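PDB 5M41: nigritoxine from Vibrio nigripulchritudo, which is a bacterial toxin active against crustaceans and insects. Local coordinates for residues I283-A297 with G339-L352. Residues are numbered along the deposited sequence; the frame is centred on the assembly and turned at random.
Sequences IGAWIDSGTQLLMSA and GKIVAKLSKVSKNL
The ammonium group of Lys344 is gripped by two groups from residues 283-297: its NZ donates to Gln292 OE1 at 3.0 Å, lying in the plane of that amide, and forms a longer salt bridge of 3.4 Å with Asp288 OD1. Lysine suits this place because its chain, extended from a CG anti to the backbone N (chi1 -167°), carries NZ to these two side chains at the ends of the loop Ser289-Thr291. Both acceptor groups have a second partner: Arg449 forms a salt bridge with Asp288 OD2, and Gln292 NE2 donates to Val450 O, which would limit rotation of the amide. A water joins Asp288 OD2 to Ser346 OG, while another bridges Thr291 O and Leu345 N.

On either side of this interruption the backbones pair antiparallel. The Leu293–Ala343 pair is closed by two bonds, Leu293 N to Ala343 O being 2.8 Å, and Ala343's short side chain lets the Met295 methyl pack against it, CE to CB 3.9 Å. Beyond Ile287–Lys347, Ser349 N reaches Ala285 O at 2.7 Å and an almost straight 178°. There Val348 CG2 lies over one face of the Trp286 indole, whose NE1 is bonded to Pro439 O. Gly284, just past helix 277-283, takes a positive phi, which glycine adopts readily.

Strand 340-348 is thus an inner strand of an antiparallel sheet, between strand 328-336 and the successive strands 286-288 and 293-296, whose register differs by two residues across the loop.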
# COMPACT_ATOMS: atom_id res chain seq x y z
N ILE A 283 -7.74 -14.18 -5.30
CA ILE A 283 -8.91 -13.34 -5.02
C ILE A 283 -9.17 -12.43 -6.22
O ILE A 283 -10.32 -12.25 -6.63
CB ILE A 283 -8.76 -12.52 -3.70
CG1 ILE A 283 -8.55 -13.43 -2.47
CG2 ILE A 283 -9.95 -11.60 -3.48
CD1 ILE A 283 -9.62 -14.49 -2.24
N GLY A 284 -8.10 -11.88 -6.80
CA GLY A 284 -8.21 -10.97 -7.95
C GLY A 284 -9.17 -9.82 -7.68
O GLY A 284 -10.16 -9.61 -8.41
N ALA A 285 -8.88 -9.07 -6.62
CA ALA A 285 -9.81 -8.02 -6.17
C ALA A 285 -9.87 -6.80 -7.10
O ALA A 285 -10.94 -6.18 -7.26
CB ALA A 285 -9.49 -7.61 -4.72
N TRP A 286 -8.74 -6.49 -7.74
CA TRP A 286 -8.54 -5.22 -8.44
C TRP A 286 -8.23 -5.35 -9.91
O TRP A 286 -7.48 -6.23 -10.32
CB TRP A 286 -7.45 -4.43 -7.73
CG TRP A 286 -7.83 -4.15 -6.29
CD1 TRP A 286 -7.28 -4.70 -5.14
CD2 TRP A 286 -8.91 -3.27 -5.81
NE1 TRP A 286 -7.89 -4.20 -4.01
CE2 TRP A 286 -8.88 -3.34 -4.35
CE3 TRP A 286 -9.84 -2.43 -6.42
CZ2 TRP A 286 -9.77 -2.62 -3.56
CZ3 TRP A 286 -10.73 -1.70 -5.62
CH2 TRP A 286 -10.69 -1.79 -4.22
N ILE A 287 -8.83 -4.46 -10.71
CA ILE A 287 -8.60 -4.40 -12.15
C ILE A 287 -7.81 -3.13 -12.44
O ILE A 287 -8.27 -2.04 -12.14
CB ILE A 287 -9.93 -4.30 -12.95
CG1 ILE A 287 -10.83 -5.50 -12.70
CG2 ILE A 287 -9.67 -4.10 -14.46
CD1 ILE A 287 -12.30 -5.21 -12.95
N ASP A 288 -6.65 -3.28 -13.06
CA ASP A 288 -5.84 -2.15 -13.49
C ASP A 288 -6.62 -1.16 -14.35
O ASP A 288 -7.47 -1.55 -15.16
CB ASP A 288 -4.63 -2.64 -14.29
CG ASP A 288 -3.37 -2.71 -13.44
OD1 ASP A 288 -2.31 -2.38 -14.00
OD2 ASP A 288 -3.43 -3.07 -12.24
N SER A 289 -6.34 0.13 -14.16
CA SER A 289 -6.77 1.13 -15.11
C SER A 289 -5.95 1.01 -16.41
O SER A 289 -6.45 1.27 -17.51
CB SER A 289 -6.60 2.53 -14.52
OG SER A 289 -6.82 3.48 -15.54
N GLY A 290 -4.69 0.59 -16.28
CA GLY A 290 -3.74 0.62 -17.37
C GLY A 290 -2.95 1.92 -17.48
O GLY A 290 -2.07 2.01 -18.33
N THR A 291 -3.26 2.92 -16.64
CA THR A 291 -2.53 4.21 -16.65
C THR A 291 -1.95 4.56 -15.26
O THR A 291 -2.50 4.12 -14.25
CB THR A 291 -3.42 5.34 -17.19
OG1 THR A 291 -2.74 6.60 -17.08
CG2 THR A 291 -4.74 5.41 -16.47
N GLN A 292 -0.84 5.29 -15.19
CA GLN A 292 -0.12 5.48 -13.92
C GLN A 292 0.59 6.83 -13.84
O GLN A 292 0.91 7.39 -14.87
CB GLN A 292 0.88 4.35 -13.69
CG GLN A 292 2.18 4.43 -14.51
CD GLN A 292 2.90 3.09 -14.51
OE1 GLN A 292 2.27 2.04 -14.36
NE2 GLN A 292 4.21 3.12 -14.67
N LEU A 293 0.84 7.33 -12.63
CA LEU A 293 1.63 8.56 -12.47
C LEU A 293 2.86 8.31 -11.59
O LEU A 293 2.73 8.07 -10.39
CB LEU A 293 0.79 9.70 -11.89
CG LEU A 293 1.41 11.08 -11.59
CD1 LEU A 293 2.03 11.73 -12.82
CD2 LEU A 293 0.33 11.98 -11.01
N LEU A 294 4.04 8.38 -12.21
CA LEU A 294 5.29 8.14 -11.51
C LEU A 294 5.81 9.46 -10.99
O LEU A 294 5.90 10.42 -11.75
CB LEU A 294 6.33 7.50 -12.45
CG LEU A 294 7.63 7.08 -11.74
CD1 LEU A 294 7.38 6.14 -10.56
CD2 LEU A 294 8.64 6.49 -12.71
N MET A 295 6.16 9.53 -9.71
CA MET A 295 6.63 10.78 -9.12
C MET A 295 7.82 10.53 -8.21
O MET A 295 8.08 9.39 -7.81
CB MET A 295 5.51 11.41 -8.29
CG MET A 295 4.27 11.77 -9.08
SD MET A 295 2.87 12.15 -8.00
CE MET A 295 2.30 10.53 -7.50
N SER A 296 8.52 11.61 -7.86
CA SER A 296 9.62 11.53 -6.92
C SER A 296 9.08 11.66 -5.50
O SER A 296 8.22 12.49 -5.24
CB SER A 296 10.62 12.66 -7.20
OG SER A 296 11.65 12.66 -6.22
N ALA A 297 9.57 10.83 -4.59
CA ALA A 297 9.18 10.93 -3.19
C ALA A 297 10.21 11.74 -2.37
O ALA A 297 10.08 11.85 -1.16
CB ALA A 297 8.96 9.55 -2.58
N GLY A 339 13.57 5.77 -4.51
CA GLY A 339 12.91 6.90 -3.87
C GLY A 339 11.78 7.50 -4.68
O GLY A 339 11.52 8.70 -4.57
N LYS A 340 11.11 6.68 -5.48
CA LYS A 340 9.95 7.13 -6.24
C LYS A 340 8.66 6.56 -5.65
O LYS A 340 8.70 5.65 -4.81
CB LYS A 340 10.08 6.77 -7.71
CG LYS A 340 11.15 7.56 -8.45
CD LYS A 340 11.49 6.92 -9.79
CE LYS A 340 12.66 7.63 -10.49
NZ LYS A 340 12.35 9.06 -10.79
N ILE A 341 7.52 7.11 -6.09
CA ILE A 341 6.19 6.61 -5.75
C ILE A 341 5.35 6.63 -7.02
O ILE A 341 5.36 7.60 -7.75
CB ILE A 341 5.47 7.47 -4.69
CG1 ILE A 341 6.08 7.24 -3.32
CG2 ILE A 341 3.99 7.07 -4.57
CD1 ILE A 341 5.42 8.03 -2.20
N VAL A 342 4.63 5.54 -7.27
CA VAL A 342 3.67 5.53 -8.37
C VAL A 342 2.25 5.63 -7.79
O VAL A 342 1.92 4.97 -6.80
CB VAL A 342 3.86 4.29 -9.29
CG1 VAL A 342 3.54 2.99 -8.57
CG2 VAL A 342 3.05 4.43 -10.57
N ALA A 343 1.43 6.51 -8.38
CA ALA A 343 -0.01 6.50 -8.12
C ALA A 343 -0.67 5.76 -9.27
O ALA A 343 -0.31 5.97 -10.44
CB ALA A 343 -0.56 7.92 -8.03
N LYS A 344 -1.61 4.90 -8.93
CA LYS A 344 -2.32 4.10 -9.90
C LYS A 344 -3.69 3.74 -9.34
O LYS A 344 -3.78 3.32 -8.18
CB LYS A 344 -1.53 2.82 -10.19
CG LYS A 344 -2.00 2.04 -11.40
CD LYS A 344 -0.89 1.15 -11.98
CE LYS A 344 -1.31 0.51 -13.31
NZ LYS A 344 -0.12 0.27 -14.21
N LEU A 345 -4.73 3.89 -10.16
CA LEU A 345 -6.11 3.58 -9.78
C LEU A 345 -6.45 2.20 -10.27
O LEU A 345 -6.00 1.80 -11.36
CB LEU A 345 -7.09 4.55 -10.45
CG LEU A 345 -6.91 6.01 -10.11
CD1 LEU A 345 -7.78 6.86 -11.03
CD2 LEU A 345 -7.26 6.26 -8.64
N SER A 346 -7.24 1.48 -9.47
CA SER A 346 -7.81 0.21 -9.88
C SER A 346 -9.29 0.29 -9.58
O SER A 346 -9.69 0.90 -8.60
CB SER A 346 -7.22 -0.96 -9.10
OG SER A 346 -5.83 -1.14 -9.34
N LYS A 347 -10.08 -0.35 -10.42
CA LYS A 347 -11.49 -0.49 -10.18
C LYS A 347 -11.67 -1.88 -9.56
O LYS A 347 -10.90 -2.79 -9.86
CB LYS A 347 -12.26 -0.39 -11.50
CG LYS A 347 -13.70 0.04 -11.33
CD LYS A 347 -14.51 -0.11 -12.62
CE LYS A 347 -13.92 0.67 -13.79
NZ LYS A 347 -14.80 0.59 -14.99
N VAL A 348 -12.67 -2.02 -8.70
CA VAL A 348 -12.91 -3.28 -8.02
C VAL A 348 -13.45 -4.28 -9.03
O VAL A 348 -14.22 -3.91 -9.92
CB VAL A 348 -13.84 -3.12 -6.77
CG1 VAL A 348 -15.28 -2.79 -7.16
CG2 VAL A 348 -13.78 -4.35 -5.90
N SER A 349 -13.00 -5.53 -8.93
CA SER A 349 -13.60 -6.54 -9.76
C SER A 349 -15.02 -6.84 -9.27
O SER A 349 -15.21 -7.17 -8.12
CB SER A 349 -12.78 -7.82 -9.77
OG SER A 349 -13.56 -8.82 -10.40
N LYS A 350 -15.99 -6.72 -10.16
CA LYS A 350 -17.38 -7.13 -9.88
C LYS A 350 -17.49 -8.62 -9.52
O LYS A 350 -18.41 -9.01 -8.80
CB LYS A 350 -18.30 -6.72 -11.04
CG LYS A 350 -18.83 -5.29 -10.89
CD LYS A 350 -18.44 -4.37 -12.05
CE LYS A 350 -18.48 -2.91 -11.60
NZ LYS A 350 -17.87 -1.96 -12.58
N ASN A 351 -16.53 -9.42 -9.99
CA ASN A 351 -16.36 -10.80 -9.55
C ASN A 351 -16.03 -11.02 -8.06
O ASN A 351 -16.21 -12.12 -7.53
CB ASN A 351 -15.26 -11.44 -10.39
CG ASN A 351 -15.56 -12.88 -10.72
OD1 ASN A 351 -16.71 -13.24 -10.98
ND2 ASN A 351 -14.52 -13.71 -10.74
N LEU A 352 -15.55 -9.98 -7.38
CA LEU A 352 -15.10 -10.09 -5.98
C LEU A 352 -16.21 -10.43 -4.99
O LEU A 352 -16.01 -11.22 -4.08
CB LEU A 352 -14.41 -8.79 -5.54
CG LEU A 352 -13.86 -8.70 -4.12
CD1 LEU A 352 -12.71 -9.67 -3.96
CD2 LEU A 352 -13.39 -7.29 -3.78
O HOH W 1 -4.93 -3.33 -10.10
O HOH W 2 -4.43 4.84 -12.85